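Local coordinates for protein Alpha/beta hydrolase (Pseudomonas aeruginosa PAO1, PDB 4R1D) that binds calcium and is probably a lipase effector (Tle4) of the alpha/beta-hydrolase fold, serving the H2 type VI secretion system and held in complex with Tli4, at residues Q282-M294 against L324-W338. Residues are numbered along the deposited sequence; the frame is centred on the assembly and turned at random.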
loop_
_atom_site.group_PDB
_atom_site.type_symbol
_atom_site.label_atom_id
_atom_site.label_comp_id
_atom_site.label_asym_id
_atom_site.label_seq_id
_atom_site.Cartn_x
_atom_site.Cartn_y
_atom_site.Cartn_z
ATOM N N GLN A 282 2.087 -16.208 -5.765
ATOM C CA GLN A 282 1.905 -15.081 -6.667
ATOM C C GLN A 282 0.527 -15.150 -7.304
ATOM O O GLN A 282 0.155 -16.180 -7.840
ATOM C CB GLN A 282 2.946 -15.083 -7.788
ATOM C CG GLN A 282 2.840 -13.833 -8.657
ATOM C CD GLN A 282 3.803 -13.797 -9.831
ATOM O OE1 GLN A 282 4.910 -14.378 -9.796
ATOM N NE2 GLN A 282 3.389 -13.107 -10.886
ATOM N N PRO A 283 -0.225 -14.052 -7.248
ATOM C CA PRO A 283 -1.451 -13.959 -8.048
ATOM C C PRO A 283 -1.052 -13.496 -9.459
ATOM O O PRO A 283 -1.231 -12.324 -9.827
ATOM C CB PRO A 283 -2.247 -12.878 -7.322
ATOM C CG PRO A 283 -1.189 -11.957 -6.761
ATOM C CD PRO A 283 -0.005 -12.858 -6.411
ATOM N N ALA A 284 -0.511 -14.436 -10.234
ATOM C CA ALA A 284 0.193 -14.147 -11.479
ATOM C C ALA A 284 -0.724 -13.463 -12.470
ATOM O O ALA A 284 -0.289 -12.598 -13.242
ATOM C CB ALA A 284 0.765 -15.450 -12.083
ATOM N N THR A 285 -1.997 -13.843 -12.433
ATOM C CA THR A 285 -2.978 -13.253 -13.330
ATOM C C THR A 285 -4.059 -12.524 -12.534
ATOM O O THR A 285 -5.107 -12.177 -13.069
ATOM C CB THR A 285 -3.619 -14.320 -14.237
ATOM O OG1 THR A 285 -4.181 -15.365 -13.422
ATOM C CG2 THR A 285 -2.578 -14.903 -15.192
ATOM N N GLY A 286 -3.805 -12.290 -11.246
ATOM C CA GLY A 286 -4.757 -11.531 -10.451
ATOM C C GLY A 286 -5.619 -12.386 -9.542
ATOM O O GLY A 286 -5.305 -13.553 -9.312
ATOM N N SER A 287 -6.693 -11.800 -9.012
ATOM C CA SER A 287 -7.537 -12.480 -8.028
ATOM C C SER A 287 -8.944 -11.903 -7.988
ATOM O O SER A 287 -9.127 -10.708 -7.755
ATOM C CB SER A 287 -6.934 -12.355 -6.626
ATOM O OG SER A 287 -7.791 -12.944 -5.667
ATOM N N SER A 288 -9.942 -12.761 -8.179
ATOM C CA SER A 288 -11.337 -12.349 -8.066
ATOM C C SER A 288 -11.696 -11.803 -6.669
ATOM O O SER A 288 -12.737 -11.172 -6.485
ATOM C CB SER A 288 -12.265 -13.518 -8.443
ATOM O OG SER A 288 -11.930 -14.670 -7.692
ATOM N N THR A 289 -10.854 -12.054 -5.668
ATOM C CA THR A 289 -11.171 -11.518 -4.347
ATOM C C THR A 289 -11.308 -9.999 -4.355
ATOM O O THR A 289 -12.050 -9.455 -3.551
ATOM C CB THR A 289 -10.158 -11.933 -3.243
ATOM O OG1 THR A 289 -8.871 -11.345 -3.514
ATOM C CG2 THR A 289 -10.052 -13.453 -3.139
ATOM N N ILE A 290 -10.614 -9.311 -5.259
ATOM C CA ILE A 290 -10.688 -7.843 -5.276
ATOM C C ILE A 290 -12.116 -7.378 -5.525
ATOM O O ILE A 290 -12.550 -6.351 -5.000
ATOM C CB ILE A 290 -9.714 -7.192 -6.307
ATOM C CG1 ILE A 290 -9.642 -5.675 -6.087
ATOM C CG2 ILE A 290 -10.145 -7.487 -7.734
ATOM C CD1 ILE A 290 -8.782 -4.959 -7.119
ATOM N N TYR A 291 -12.862 -8.150 -6.312
ATOM C CA TYR A 291 -14.263 -7.815 -6.538
ATOM C C TYR A 291 -15.066 -7.981 -5.249
ATOM O O TYR A 291 -15.848 -7.121 -4.890
ATOM C CB TYR A 291 -14.837 -8.684 -7.657
ATOM C CG TYR A 291 -16.244 -8.323 -8.059
ATOM C CD1 TYR A 291 -17.326 -8.747 -7.297
ATOM C CD2 TYR A 291 -16.494 -7.596 -9.215
ATOM C CE1 TYR A 291 -18.609 -8.439 -7.655
ATOM C CE2 TYR A 291 -17.796 -7.278 -9.589
ATOM C CZ TYR A 291 -18.844 -7.719 -8.806
ATOM O OH TYR A 291 -20.146 -7.412 -9.139
ATOM N N HIS A 292 -14.872 -9.090 -4.545
ATOM C CA HIS A 292 -15.575 -9.277 -3.281
ATOM C C HIS A 292 -15.312 -8.101 -2.354
ATOM O O HIS A 292 -16.238 -7.503 -1.809
ATOM C CB HIS A 292 -15.131 -10.558 -2.569
ATOM C CG HIS A 292 -15.633 -10.646 -1.162
ATOM N ND1 HIS A 292 -14.988 -10.038 -0.106
ATOM C CD2 HIS A 292 -16.746 -11.217 -0.644
ATOM C CE1 HIS A 292 -15.669 -10.250 1.007
ATOM N NE2 HIS A 292 -16.742 -10.964 0.709
ATOM N N HIS A 293 -14.036 -7.771 -2.176
ATOM C CA HIS A 293 -13.660 -6.751 -1.205
ATOM C C HIS A 293 -14.192 -5.366 -1.554
ATOM O O HIS A 293 -14.662 -4.655 -0.673
ATOM C CB HIS A 293 -12.143 -6.746 -0.998
ATOM C CG HIS A 293 -11.616 -8.073 -0.554
ATOM N ND1 HIS A 293 -10.295 -8.443 -0.689
ATOM C CD2 HIS A 293 -12.249 -9.130 0.004
ATOM C CE1 HIS A 293 -10.135 -9.669 -0.218
ATOM N NE2 HIS A 293 -11.306 -10.109 0.207
ATOM N N MET A 294 -14.143 -5.002 -2.834
ATOM C CA MET A 294 -14.633 -3.709 -3.269
ATOM C C MET A 294 -16.151 -3.601 -3.180
ATOM O O MET A 294 -16.682 -2.513 -3.000
ATOM C CB MET A 294 -14.152 -3.386 -4.689
ATOM C CG MET A 294 -12.647 -3.120 -4.759
ATOM S SD MET A 294 -12.110 -2.577 -6.385
ATOM C CE MET A 294 -12.753 -0.902 -6.349
ATOM N N LEU A 324 -5.269 -2.059 -7.528
ATOM C CA LEU A 324 -6.117 -2.438 -8.654
ATOM C C LEU A 324 -5.438 -3.452 -9.551
ATOM O O LEU A 324 -6.108 -4.217 -10.246
ATOM C CB LEU A 324 -6.483 -1.213 -9.500
ATOM C CG LEU A 324 -7.636 -0.383 -8.953
ATOM C CD1 LEU A 324 -7.796 0.896 -9.766
ATOM C CD2 LEU A 324 -8.939 -1.192 -8.925
ATOM N N GLU A 325 -4.108 -3.450 -9.555
ATOM C CA GLU A 325 -3.364 -4.377 -10.402
ATOM C C GLU A 325 -3.544 -5.834 -9.978
ATOM O O GLU A 325 -3.176 -6.744 -10.711
ATOM C CB GLU A 325 -1.883 -3.996 -10.480
ATOM C CG GLU A 325 -1.617 -2.870 -11.475
ATOM C CD GLU A 325 -0.269 -2.202 -11.278
ATOM O OE1 GLU A 325 0.535 -2.710 -10.469
ATOM O OE2 GLU A 325 -0.026 -1.166 -11.936
ATOM N N LEU A 326 -4.126 -6.050 -8.803
ATOM C CA LEU A 326 -4.475 -7.398 -8.370
ATOM C C LEU A 326 -5.715 -7.924 -9.102
ATOM O O LEU A 326 -6.031 -9.109 -9.029
ATOM C CB LEU A 326 -4.726 -7.418 -6.861
ATOM C CG LEU A 326 -5.241 -8.717 -6.229
ATOM C CD1 LEU A 326 -4.196 -9.824 -6.388
ATOM C CD2 LEU A 326 -5.604 -8.526 -4.761
ATOM N N ALA A 327 -6.429 -7.042 -9.795
ATOM C CA ALA A 327 -7.661 -7.457 -10.472
ATOM C C ALA A 327 -7.348 -8.515 -11.533
ATOM O O ALA A 327 -6.281 -8.481 -12.138
ATOM C CB ALA A 327 -8.332 -6.263 -11.095
ATOM N N PRO A 328 -8.269 -9.482 -11.744
ATOM C CA PRO A 328 -8.009 -10.492 -12.780
ATOM C C PRO A 328 -7.688 -9.874 -14.151
ATOM O O PRO A 328 -8.331 -8.913 -14.573
ATOM C CB PRO A 328 -9.322 -11.292 -12.834
ATOM C CG PRO A 328 -9.831 -11.232 -11.417
ATOM C CD PRO A 328 -9.472 -9.792 -10.951
ATOM N N SER A 329 -6.694 -10.431 -14.836
ATOM C CA SER A 329 -6.313 -9.969 -16.166
ATOM C C SER A 329 -7.238 -10.578 -17.216
ATOM O O SER A 329 -8.153 -11.328 -16.879
ATOM C CB SER A 329 -4.884 -10.395 -16.461
ATOM O OG SER A 329 -4.803 -11.813 -16.532
ATOM N N ALA A 330 -7.003 -10.271 -18.489
ATOM C CA ALA A 330 -7.779 -10.917 -19.555
ATOM C C ALA A 330 -7.457 -12.408 -19.666
ATOM O O ALA A 330 -8.270 -13.188 -20.158
ATOM C CB ALA A 330 -7.523 -10.226 -20.910
ATOM N N GLU A 331 -6.263 -12.790 -19.224
ATOM C CA GLU A 331 -5.778 -14.172 -19.337
ATOM C C GLU A 331 -6.112 -15.033 -18.120
ATOM O O GLU A 331 -5.915 -16.249 -18.116
ATOM C CB GLU A 331 -4.263 -14.176 -19.556
ATOM C CG GLU A 331 -3.808 -13.625 -20.903
ATOM C CD GLU A 331 -3.813 -12.104 -20.958
ATOM O OE1 GLU A 331 -3.556 -11.453 -19.917
ATOM O OE2 GLU A 331 -4.071 -11.554 -22.052
ATOM N N TYR A 332 -6.590 -14.386 -17.071
ATOM C CA TYR A 332 -6.966 -15.063 -15.834
ATOM C C TYR A 332 -7.955 -16.181 -16.141
ATOM O O TYR A 332 -8.903 -15.966 -16.885
ATOM C CB TYR A 332 -7.643 -14.014 -14.960
ATOM C CG TYR A 332 -8.178 -14.441 -13.620
ATOM C CD1 TYR A 332 -7.364 -14.440 -12.496
ATOM C CD2 TYR A 332 -9.523 -14.757 -13.457
ATOM C CE1 TYR A 332 -7.875 -14.771 -11.256
ATOM C CE2 TYR A 332 -10.039 -15.086 -12.226
ATOM C CZ TYR A 332 -9.206 -15.097 -11.124
ATOM O OH TYR A 332 -9.702 -15.425 -9.888
ATOM N N ARG A 333 -7.731 -17.367 -15.582
ATOM C CA ARG A 333 -8.672 -18.478 -15.762
ATOM C C ARG A 333 -8.793 -18.824 -17.252
ATOM O O ARG A 333 -9.853 -19.242 -17.728
ATOM C CB ARG A 333 -10.030 -18.100 -15.158
ATOM C CG ARG A 333 -10.952 -19.271 -14.815
ATOM C CD ARG A 333 -12.023 -18.822 -13.835
ATOM N NE ARG A 333 -13.031 -19.847 -13.593
ATOM C CZ ARG A 333 -13.929 -19.795 -12.618
ATOM N NH1 ARG A 333 -13.933 -18.777 -11.748
ATOM N NH2 ARG A 333 -14.818 -20.772 -12.504
ATOM N N GLU A 334 -7.688 -18.648 -17.974
ATOM C CA GLU A 334 -7.625 -18.922 -19.405
ATOM C C GLU A 334 -8.764 -18.223 -20.162
ATOM O O GLU A 334 -9.293 -18.753 -21.142
ATOM C CB GLU A 334 -7.641 -20.443 -19.665
ATOM C CG GLU A 334 -6.450 -21.210 -19.050
ATOM C CD GLU A 334 -6.620 -22.731 -19.086
ATOM O OE1 GLU A 334 -7.716 -23.227 -18.737
ATOM O OE2 GLU A 334 -5.653 -23.440 -19.452
ATOM N N GLY A 335 -9.137 -17.034 -19.697
ATOM C CA GLY A 335 -10.152 -16.228 -20.355
ATOM C C GLY A 335 -11.589 -16.578 -19.999
ATOM O O GLY A 335 -12.526 -15.932 -20.478
ATOM N N ARG A 336 -11.780 -17.581 -19.147
ATOM C CA ARG A 336 -13.141 -17.979 -18.773
ATOM C C ARG A 336 -13.746 -17.052 -17.721
ATOM O O ARG A 336 -13.023 -16.345 -17.018
ATOM C CB ARG A 336 -13.183 -19.434 -18.314
ATOM C CG ARG A 336 -12.912 -20.434 -19.433
ATOM C CD ARG A 336 -13.086 -21.870 -18.962
ATOM N NE ARG A 336 -12.147 -22.181 -17.890
ATOM C CZ ARG A 336 -10.887 -22.541 -18.088
ATOM N NH1 ARG A 336 -10.418 -22.661 -19.323
ATOM N NH2 ARG A 336 -10.101 -22.793 -17.053
ATOM N N PRO A 337 -15.084 -17.042 -17.620
ATOM C CA PRO A 337 -15.753 -16.187 -16.638
ATOM C C PRO A 337 -15.532 -16.606 -15.189
ATOM O O PRO A 337 -15.276 -17.778 -14.898
ATOM C CB PRO A 337 -17.231 -16.318 -17.010
ATOM C CG PRO A 337 -17.333 -17.657 -17.686
ATOM C CD PRO A 337 -16.045 -17.778 -18.463
ATOM N N TRP A 338 -15.626 -15.628 -14.292
ATOM C CA TRP A 338 -15.492 -15.856 -12.861
ATOM C C TRP A 338 -16.562 -15.122 -12.067
ATOM O O TRP A 338 -16.677 -15.291 -10.867
ATOM C CB TRP A 338 -14.096 -15.441 -12.390
ATOM C CG TRP A 338 -13.663 -14.053 -12.801
ATOM C CD1 TRP A 338 -12.915 -13.720 -13.894
ATOM C CD2 TRP A 338 -13.923 -12.826 -12.107
ATOM N NE1 TRP A 338 -12.693 -12.363 -13.922
ATOM C CE2 TRP A 338 -13.311 -11.792 -12.843
ATOM C CE3 TRP A 338 -14.622 -12.503 -10.940
ATOM C CZ2 TRP A 338 -13.368 -10.449 -12.443
ATOM C CZ3 TRP A 338 -14.683 -11.166 -10.548
ATOM C CH2 TRP A 338 -14.057 -10.163 -11.301
HETATM O O HOH W 1 -5.019 -17.639 -14.581
#
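T285 and S287 bind the loop after helix 321-324 through backbone hydrogen bonds. S329 N donates to T285 O at 2.9 Å, while P328 CA sends a CA-H...O contact to the same oxygen. S287 N donates to L326 O at 2.8 Å. Between them sits G286, its CA 3.1 Å from L326 O.

Y332 adds a side-chain bond: S288 N donates to its OH, 3.2 Å away. With CG anti to the backbone N (chi1 178°), the ring runs past T285 to reach S288, its edge near G286 O, and P328 CB of its own segment lies over one face, toward the rim. S288 OG bonds to W440 O. A water bridges T285 OG1 and R333 N.

In the alpha/beta-hydrolase fold, 282-288 leaves central strand 274-280 and leads into helix 289-296; S287 OG caps the turn before that helix, accepting from T289 N and bonded also to T499 O.

Apolar contacts flank these bonds. I290 CG2 rests on A327 CB at 4.0 Å, its CD1 reaches L324, and L326 CD1 touches P283 CG at 3.7 Å. W338 turns its edge toward the face of Y291 in an offset edge-to-face pair (planes at 77°), with P328 CG 3.6 Å above one face of the indole, toward the rim.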